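Local structure of methyltransferase (Pectobacterium atrosepticum SCRI1043, 2P7I) at residues 37-50 with 100-112. The protein probably transfers methyl groups from S-adenosylmethionine to an acceptor not yet identified, as a member of the class I SAM-dependent methyltransferases. Residues are numbered along the deposited sequence; the frame is centred on the assembly and turned at random. Where two conformers were deposited one is given.
Sequences FTPFFRPGNLLELG and LPRRYDNIVLTHV. With TRS (2-amino-2-hydroxymethyl-propane-1,3-diol), chain G.
Asn106 CG lies beside its own backbone N and anti to the carbonyl carbon (chi1 -59°), and its amide reaches the backbone of Arg42. Asn106 OD1 accepts from Arg42 N at 2.8 Å on an in-plane lone pair. Asn106 ND2 gives one hydrogen to Arg42 O and the other to Asn45 O, 3.1 Å away. Both acceptors lie near the amide plane, so three bonds fix the rotation of this buried group. The edge of the Phe41 ring meets Asn106 OD1, its plane almost perpendicular to the amide.

Asn45 CG sits between backbone N and carbonyl carbon (chi1 63°), which brings OD1 to Asp105 N at 2.9 Å. In return, Asp105 OD2 takes Asn45 N on its anti lone pair. Asn45 ND2 and Arg102 NH1 meet as two donors with no bond between them; the charge of Arg102 is paired with Asp66.

Strands 46-49 and 106-110 run parallel, joined by Leu47 N to Asn106 O, Val108 N to Leu47 O and Leu49 N to Val108 O. Leu47 CB rests on a face of the Tyr104 ring, 3.9 Å from its centroid. Leu49 CD1 touches Ile107 CG2 at 3.6 Å, on the side covered by helix 119-130.

At the C-terminal strand ends, Glu48 OE2 accepts from TRS O1 at 2.6 Å, while OE1 is hydrogen-bonded to Thr57. These are neighbouring inner strands of the Rossmann-like methyltransferase sheet, and TRS probably occupies part of the SAM pocket.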
ATOM      1  N   PHE B  37      18.809  12.301   0.732  1.00 26.81           N
ATOM      2  CA  PHE B  37      18.984  13.622   1.361  1.00 27.03           C
ATOM      3  C   PHE B  37      19.326  14.732   0.366  1.00 26.12           C
ATOM      4  O   PHE B  37      18.993  15.894   0.579  1.00 28.25           O
ATOM      5  CB  PHE B  37      20.149  13.570   2.348  1.00 24.70           C
ATOM      6  CG  PHE B  37      19.946  12.682   3.554  1.00 25.24           C
ATOM      7  CD1 PHE B  37      18.740  12.057   3.832  1.00 27.73           C
ATOM      8  CD2 PHE B  37      21.003  12.510   4.454  1.00 28.32           C
ATOM      9  CE1 PHE B  37      18.581  11.266   4.961  1.00 27.66           C
ATOM     10  CE2 PHE B  37      20.858  11.725   5.613  1.00 28.78           C
ATOM     11  CZ  PHE B  37      19.662  11.086   5.853  1.00 23.95           C
ATOM     12  N   THR B  38      20.030  14.366  -0.699  1.00 28.56           N
ATOM     13  CA  THR B  38      20.693  15.339  -1.575  1.00 27.47           C
ATOM     14  C   THR B  38      19.797  16.468  -2.096  1.00 26.55           C
ATOM     15  O   THR B  38      20.182  17.622  -2.021  1.00 27.52           O
ATOM     16  CB  THR B  38      21.437  14.637  -2.713  1.00 29.94           C
ATOM     17  OG1 THR B  38      22.547  13.922  -2.148  1.00 30.69           O
ATOM     18  CG2 THR B  38      21.986  15.655  -3.714  1.00 31.92           C
ATOM     19  N   PRO B  39      18.588  16.156  -2.587  1.00 28.59           N
ATOM     20  CA  PRO B  39      17.739  17.221  -3.092  1.00 29.22           C
ATOM     21  C   PRO B  39      17.294  18.254  -2.040  1.00 31.51           C
ATOM     22  O   PRO B  39      16.846  19.347  -2.399  1.00 30.52           O
ATOM     23  CB  PRO B  39      16.508  16.485  -3.628  1.00 29.70           C
ATOM     24  CG  PRO B  39      16.853  15.071  -3.646  1.00 32.74           C
ATOM     25  CD  PRO B  39      17.964  14.832  -2.713  1.00 30.90           C
ATOM     26  N   PHE B  40      17.386  17.892  -0.768  1.00 30.19           N
ATOM     27  CA  PHE B  40      16.913  18.736   0.317  1.00 27.94           C
ATOM     28  C   PHE B  40      17.990  19.519   1.042  1.00 28.31           C
ATOM     29  O   PHE B  40      17.655  20.406   1.844  1.00 28.38           O
ATOM     30  CB  PHE B  40      16.198  17.885   1.373  1.00 28.73           C
ATOM     31  CG  PHE B  40      15.030  17.105   0.846  1.00 29.51           C
ATOM     32  CD1 PHE B  40      13.930  17.776   0.345  1.00 32.28           C
ATOM     33  CD2 PHE B  40      15.012  15.704   0.881  1.00 29.42           C
ATOM     34  CE1 PHE B  40      12.815  17.084  -0.113  1.00 38.10           C
ATOM     35  CE2 PHE B  40      13.919  15.005   0.426  1.00 34.98           C
ATOM     36  CZ  PHE B  40      12.816  15.686  -0.070  1.00 39.00           C
ATOM     37  N   PHE B  41      19.257  19.185   0.815  1.00 28.81           N
ATOM     38  CA  PHE B  41      20.367  19.848   1.496  1.00 29.48           C
ATOM     39  C   PHE B  41      20.280  21.355   1.316  1.00 32.57           C
ATOM     40  O   PHE B  41      19.940  21.843   0.236  1.00 31.71           O
ATOM     41  CB  PHE B  41      21.719  19.375   0.983  1.00 28.43           C
ATOM     42  CG  PHE B  41      22.197  18.043   1.533  1.00 29.95           C
ATOM     43  CD1 PHE B  41      21.991  17.662   2.855  1.00 30.36           C
ATOM     44  CD2 PHE B  41      22.943  17.194   0.719  1.00 29.70           C
ATOM     45  CE1 PHE B  41      22.494  16.441   3.342  1.00 28.73           C
ATOM     46  CE2 PHE B  41      23.423  15.986   1.183  1.00 31.40           C
ATOM     47  CZ  PHE B  41      23.202  15.599   2.493  1.00 30.06           C
ATOM     48  N   ARG B  42      20.535  22.068   2.410  1.00 31.23           N
ATOM     49  CA  ARG B  42      20.646  23.518   2.413  1.00 33.20           C
ATOM     50  C   ARG B  42      22.098  23.941   2.267  1.00 31.23           C
ATOM     51  O   ARG B  42      22.999  23.271   2.769  1.00 32.65           O
ATOM     52  CB  ARG B  42      20.185  24.061   3.761  1.00 32.99           C
ATOM     53  CG  ARG B  42      18.802  23.685   4.188  1.00 36.52           C
ATOM     54  CD  ARG B  42      17.806  24.570   3.546  1.00 40.76           C
ATOM     55  NE  ARG B  42      18.130  25.934   3.898  1.00 51.35           N
ATOM     56  CZ  ARG B  42      17.810  27.000   3.183  1.00 62.68           C
ATOM     57  NH1 ARG B  42      17.107  26.877   2.056  1.00 72.33           N
ATOM     58  NH2 ARG B  42      18.196  28.199   3.605  1.00 61.65           N
ATOM     59  N   PRO B  43      22.343  25.103   1.649  1.00 33.18           N
ATOM     60  CA  PRO B  43      23.740  25.580   1.627  1.00 32.48           C
ATOM     61  C   PRO B  43      24.147  25.942   3.031  1.00 30.69           C
ATOM     62  O   PRO B  43      23.295  26.322   3.830  1.00 30.00           O
ATOM     63  CB  PRO B  43      23.677  26.836   0.755  1.00 34.26           C
ATOM     64  CG  PRO B  43      22.201  27.271   0.811  1.00 36.66           C
ATOM     65  CD  PRO B  43      21.400  26.030   0.997  1.00 34.95           C
ATOM     66  N   GLY B  44      25.417  25.769   3.362  1.00 29.38           N
ATOM     67  CA  GLY B  44      25.904  26.197   4.669  1.00 29.77           C
ATOM     68  C   GLY B  44      26.614  25.053   5.318  1.00 29.99           C
ATOM     69  O   GLY B  44      27.285  24.314   4.650  1.00 31.60           O
ATOM     70  N   ASN B  45      26.418  24.875   6.619  1.00 28.95           N
ATOM     71  CA  ASN B  45      27.134  23.846   7.366  1.00 28.21           C
ATOM     72  C   ASN B  45      26.246  22.639   7.720  1.00 27.51           C
ATOM     73  O   ASN B  45      25.053  22.652   7.491  1.00 31.00           O
ATOM     74  CB  ASN B  45      27.759  24.450   8.620  1.00 25.85           C
ATOM     75  CG  ASN B  45      26.723  24.987   9.577  1.00 33.05           C
ATOM     76  OD1 ASN B  45      25.519  24.869   9.332  1.00 31.31           O
ATOM     77  ND2 ASN B  45      27.175  25.529  10.692  1.00 31.95           N
ATOM     78  N   LEU B  46      26.856  21.611   8.277  1.00 29.79           N
ATOM     79  CA  LEU B  46      26.121  20.430   8.675  1.00 27.84           C
ATOM     80  C   LEU B  46      26.547  19.988  10.055  1.00 26.44           C
ATOM     81  O   LEU B  46      27.717  20.118  10.423  1.00 26.62           O
ATOM     82  CB  LEU B  46      26.341  19.307   7.660  1.00 29.60           C
ATOM     83  CG  LEU B  46      25.605  17.984   7.919  1.00 27.38           C
ATOM     84  CD1 LEU B  46      25.108  17.358   6.639  1.00 27.80           C
ATOM     85  CD2 LEU B  46      26.517  17.041   8.657  1.00 28.25           C
ATOM     86  N   LEU B  47      25.576  19.485  10.819  1.00 27.47           N
ATOM     87  CA  LEU B  47      25.801  18.855  12.102  1.00 26.06           C
ATOM     88  C   LEU B  47      25.388  17.379  11.999  1.00 25.45           C
ATOM     89  O   LEU B  47      24.259  17.081  11.611  1.00 27.61           O
ATOM     90  CB  LEU B  47      24.982  19.557  13.194  1.00 27.98           C
ATOM     91  CG  LEU B  47      24.970  18.966  14.611  1.00 25.62           C
ATOM     92  CD1 LEU B  47      26.315  19.010  15.339  1.00 25.65           C
ATOM     93  CD2 LEU B  47      23.874  19.697  15.466  1.00 27.96           C
ATOM     94  N   GLU B  48      26.295  16.468  12.347  1.00 26.65           N
ATOM     95  CA  GLU B  48      26.020  15.024  12.358  1.00 26.94           C
ATOM     96  C   GLU B  48      25.967  14.534  13.799  1.00 27.54           C
ATOM     97  O   GLU B  48      26.989  14.485  14.501  1.00 27.65           O
ATOM     98  CB  GLU B  48      27.041  14.228  11.543  1.00 25.44           C
ATOM     99  CG  GLU B  48      26.755  12.724  11.566  1.00 28.12           C
ATOM    100  CD  GLU B  48      27.798  11.857  10.868  1.00 33.79           C
ATOM    101  OE1 GLU B  48      28.948  12.294  10.641  1.00 39.36           O
ATOM    102  OE2 GLU B  48      27.451  10.689  10.596  1.00 27.18           O
ATOM    103  N   LEU B  49      24.758  14.217  14.247  1.00 28.92           N
ATOM    104  CA  LEU B  49      24.528  13.754  15.604  1.00 28.74           C
ATOM    105  C   LEU B  49      24.665  12.246  15.652  1.00 29.03           C
ATOM    106  O   LEU B  49      23.948  11.534  14.959  1.00 30.10           O
ATOM    107  CB  LEU B  49      23.136  14.191  16.070  1.00 29.28           C
ATOM    108  CG  LEU B  49      22.999  15.705  16.251  1.00 28.35           C
ATOM    109  CD1 LEU B  49      21.551  16.110  16.474  1.00 26.86           C
ATOM    110  CD2 LEU B  49      23.907  16.139  17.406  1.00 28.03           C
ATOM    111  N   GLY B  50      25.595  11.762  16.471  1.00 28.97           N
ATOM    112  CA  GLY B  50      25.883  10.329  16.587  1.00 29.27           C
ATOM    113  C   GLY B  50      26.765   9.838  15.468  1.00 30.54           C
ATOM    114  O   GLY B  50      26.408   8.916  14.761  1.00 33.15           O
ATOM    115  N   LEU B 100      26.998  23.539  21.760  1.00 35.23           N
ATOM    116  CA  LEU B 100      27.518  23.751  20.421  1.00 32.42           C
ATOM    117  C   LEU B 100      27.746  25.233  20.191  1.00 33.11           C
ATOM    118  O   LEU B 100      26.987  26.061  20.680  1.00 35.11           O
ATOM    119  CB  LEU B 100      26.566  23.171  19.367  1.00 32.48           C
ATOM    120  CG  LEU B 100      26.289  21.683  19.591  1.00 32.26           C
ATOM    121  CD1 LEU B 100      25.458  21.093  18.438  1.00 26.25           C
ATOM    122  CD2 LEU B 100      27.590  20.937  19.799  1.00 34.72           C
ATOM    123  N   PRO B 101      28.775  25.569  19.420  1.00 32.46           N
ATOM    124  CA  PRO B 101      29.163  26.961  19.243  1.00 34.94           C
ATOM    125  C   PRO B 101      28.271  27.769  18.332  1.00 33.65           C
ATOM    126  O   PRO B 101      28.401  28.979  18.278  1.00 33.49           O
ATOM    127  CB  PRO B 101      30.553  26.847  18.614  1.00 35.96           C
ATOM    128  CG  PRO B 101      30.536  25.564  17.880  1.00 36.54           C
ATOM    129  CD  PRO B 101      29.670  24.644  18.701  1.00 33.90           C
ATOM    130  N   ARG B 102      27.351  27.110  17.652  1.00 32.59           N
ATOM    131  CA  ARG B 102      26.743  27.655  16.458  1.00 33.22           C
ATOM    132  C   ARG B 102      25.385  26.981  16.251  1.00 30.31           C
ATOM    133  O   ARG B 102      25.064  26.032  16.950  1.00 30.29           O
ATOM    134  CB  ARG B 102      27.683  27.304  15.309  1.00 35.05           C
ATOM    135  CG  ARG B 102      27.636  28.210  14.106  1.00 48.21           C
ATOM    136  CD  ARG B 102      29.019  28.271  13.421  1.00 56.76           C
ATOM    137  NE  ARG B 102      29.665  26.947  13.318  1.00 64.47           N
ATOM    138  CZ  ARG B 102      29.973  26.314  12.176  1.00 64.18           C
ATOM    139  NH1 ARG B 102      29.731  26.864  10.991  1.00 63.13           N
ATOM    140  NH2 ARG B 102      30.548  25.117  12.221  1.00 62.54           N
ATOM    141  N   ARG B 103      24.596  27.495  15.313  1.00 28.38           N
ATOM    142  CA  ARG B 103      23.449  26.786  14.785  1.00 27.41           C
ATOM    143  C   ARG B 103      23.785  26.255  13.384  1.00 28.08           C
ATOM    144  O   ARG B 103      24.751  26.697  12.754  1.00 28.16           O
ATOM    145  CB  ARG B 103      22.220  27.680  14.754  1.00 25.79           C
ATOM    146  CG  ARG B 103      21.643  27.945  16.137  1.00 29.34           C
ATOM    147  CD  ARG B 103      20.375  28.742  16.056  1.00 31.56           C
ATOM    148  NE  ARG B 103      19.481  28.465  17.196  1.00 40.44           N
ATOM    149  CZ  ARG B 103      19.508  29.114  18.363  1.00 38.23           C
ATOM    150  NH1 ARG B 103      20.392  30.074  18.598  1.00 45.34           N
ATOM    151  NH2 ARG B 103      18.664  28.786  19.323  1.00 36.39           N
ATOM    152  N   TYR B 104      22.979  25.301  12.905  1.00 26.32           N
ATOM    153  CA  TYR B 104      23.333  24.510  11.732  1.00 25.47           C
ATOM    154  C   TYR B 104      22.233  24.477  10.674  1.00 26.57           C
ATOM    155  O   TYR B 104      21.016  24.389  10.980  1.00 26.79           O
ATOM    156  CB  TYR B 104      23.731  23.098  12.156  1.00 25.49           C
ATOM    157  CG  TYR B 104      24.862  23.152  13.151  1.00 25.26           C
ATOM    158  CD1 TYR B 104      24.600  23.344  14.499  1.00 26.35           C
ATOM    159  CD2 TYR B 104      26.196  23.107  12.741  1.00 29.85           C
ATOM    160  CE1 TYR B 104      25.628  23.422  15.422  1.00 27.26           C
ATOM    161  CE2 TYR B 104      27.240  23.202  13.662  1.00 29.16           C
ATOM    162  CZ  TYR B 104      26.933  23.357  15.010  1.00 28.91           C
ATOM    163  OH  TYR B 104      27.927  23.468  15.969  1.00 34.81           O
ATOM    164  N   ASP B 105      22.682  24.551   9.426  1.00 27.31           N
ATOM    165  CA  ASP B 105      21.781  24.603   8.278  1.00 27.30           C
ATOM    166  C   ASP B 105      21.194  23.240   7.936  1.00 25.72           C
ATOM    167  O   ASP B 105      20.095  23.153   7.408  1.00 25.68           O
ATOM    168  CB  ASP B 105      22.524  25.181   7.080  1.00 26.62           C
ATOM    169  CG  ASP B 105      23.035  26.574   7.361  1.00 35.34           C
ATOM    170  OD1 ASP B 105      22.184  27.474   7.541  1.00 33.56           O
ATOM    171  OD2 ASP B 105      24.274  26.746   7.428  1.00 36.12           O
ATOM    172  N   ASN B 106      21.953  22.195   8.247  1.00 25.59           N
ATOM    173  CA  ASN B 106      21.589  20.805   8.001  1.00 25.45           C
ATOM    174  C   ASN B 106      21.953  20.012   9.250  1.00 28.71           C
ATOM    175  O   ASN B 106      23.081  20.117   9.748  1.00 29.05           O
ATOM    176  CB  ASN B 106      22.384  20.222   6.808  1.00 26.70           C
ATOM    177  CG  ASN B 106      22.157  20.989   5.507  1.00 29.78           C
ATOM    178  OD1 ASN B 106      21.232  20.683   4.739  1.00 30.06           O
ATOM    179  ND2 ASN B 106      23.018  21.978   5.246  1.00 26.01           N
ATOM    180  N   ILE B 107      21.012  19.219   9.763  1.00 26.68           N
ATOM    181  CA  ILE B 107      21.299  18.334  10.909  1.00 25.48           C
ATOM    182  C   ILE B 107      20.955  16.923  10.529  1.00 27.05           C
ATOM    183  O   ILE B 107      19.863  16.682  10.004  1.00 26.90           O
ATOM    184  CB  ILE B 107      20.556  18.781  12.196  1.00 26.39           C
ATOM    185  CG1 ILE B 107      21.005  20.213  12.553  1.00 26.67           C
ATOM    186  CG2 ILE B 107      20.849  17.779  13.343  1.00 21.90           C
ATOM    187  CD1 ILE B 107      20.318  20.822  13.797  1.00 25.50           C
ATOM    188  N   VAL B 108      21.890  15.999  10.726  1.00 26.73           N
ATOM    189  CA  VAL B 108      21.676  14.614  10.340  1.00 25.86           C
ATOM    190  C   VAL B 108      21.523  13.776  11.594  1.00 27.12           C
ATOM    191  O   VAL B 108      22.389  13.809  12.467  1.00 27.46           O
ATOM    192  CB  VAL B 108      22.828  14.063   9.449  1.00 29.47           C
ATOM    193  CG1 VAL B 108      22.710  12.524   9.303  1.00 26.05           C
ATOM    194  CG2 VAL B 108      22.829  14.754   8.084  1.00 31.83           C
ATOM    195  N   LEU B 109      20.377  13.075  11.696  1.00 25.69           N
ATOM    196  CA  LEU B 109      20.147  12.112  12.788  1.00 26.83           C
ATOM    197  C   LEU B 109      19.634  10.794  12.211  1.00 26.61           C
ATOM    198  O   LEU B 109      18.418  10.577  12.055  1.00 25.55           O
ATOM    199  CB  LEU B 109      19.197  12.690  13.848  1.00 27.62           C
ATOM    200  CG  LEU B 109      19.090  11.980  15.192  1.00 25.19           C
ATOM    201  CD1 LEU B 109      20.361  12.092  16.098  1.00 23.76           C
ATOM    202  CD2 LEU B 109      17.810  12.462  15.942  1.00 25.14           C
ATOM    203  N   THR B 110      20.585   9.959  11.797  1.00 27.97           N
ATOM    204  CA  THR B 110      20.257   8.714  11.093  0.50 27.02           C
ATOM    205  C   THR B 110      20.592   7.529  11.948  1.00 28.23           C
ATOM    206  O   THR B 110      21.743   7.369  12.375  1.00 26.23           O
ATOM    207  CB  THR B 110      20.961   8.555   9.712  0.50 28.82           C
ATOM    208  OG1 THR B 110      22.385   8.724   9.829  0.50 28.47           O
ATOM    209  CG2 THR B 110      20.401   9.555   8.732  0.50 28.40           C
ATOM    210  N   HIS B 111      19.570   6.714  12.195  1.00 26.25           N
ATOM    211  CA  HIS B 111      19.685   5.530  13.031  1.00 29.29           C
ATOM    212  C   HIS B 111      20.312   5.799  14.381  1.00 27.50           C
ATOM    213  O   HIS B 111      21.154   5.054  14.868  1.00 28.07           O
ATOM    214  CB  HIS B 111      20.442   4.429  12.278  1.00 28.00           C
ATOM    215  CG  HIS B 111      19.679   3.889  11.107  1.00 30.14           C
ATOM    216  ND1 HIS B 111      19.778   2.582  10.697  1.00 34.36           N
ATOM    217  CD2 HIS B 111      18.725   4.451  10.328  1.00 31.54           C
ATOM    218  CE1 HIS B 111      18.975   2.381   9.666  1.00 37.38           C
ATOM    219  NE2 HIS B 111      18.307   3.495   9.433  1.00 31.05           N
ATOM    220  N   VAL B 112      19.853   6.864  15.015  1.00 27.99           N
ATOM    221  CA  VAL B 112      20.278   7.222  16.360  1.00 25.20           C
ATOM    222  C   VAL B 112      19.059   7.370  17.311  1.00 24.45           C
ATOM    223  O   VAL B 112      19.138   6.942  18.468  1.00 26.43           O
ATOM    224  CB  VAL B 112      21.063   8.565  16.340  1.00 27.56           C
ATOM    225  CG1 VAL B 112      21.300   9.103  17.761  1.00 26.95           C
ATOM    226  CG2 VAL B 112      22.361   8.450  15.508  1.00 27.88           C
TER
HETATM  227  C   TRS G 251      25.300   6.903  11.956  1.00 63.38           C
HETATM  228  C1  TRS G 251      25.048   8.192  11.149  1.00 63.27           C
HETATM  229  C2  TRS G 251      24.499   6.868  13.258  1.00 63.48           C
HETATM  230  C3  TRS G 251      26.788   6.679  12.346  1.00 64.00           C
HETATM  231  N   TRS G 251      24.778   5.827  11.087  1.00 60.94           N
HETATM  232  O1  TRS G 251      25.529   9.408  11.687  1.00 51.45           O
HETATM  233  O2  TRS G 251      24.196   5.522  13.631  1.00 70.77           O
HETATM  234  O3  TRS G 251      27.646   6.291  11.280  1.00 66.43           O
HETATM  235  O   HOH W   1      23.283  10.729  12.582  1.00 30.25           O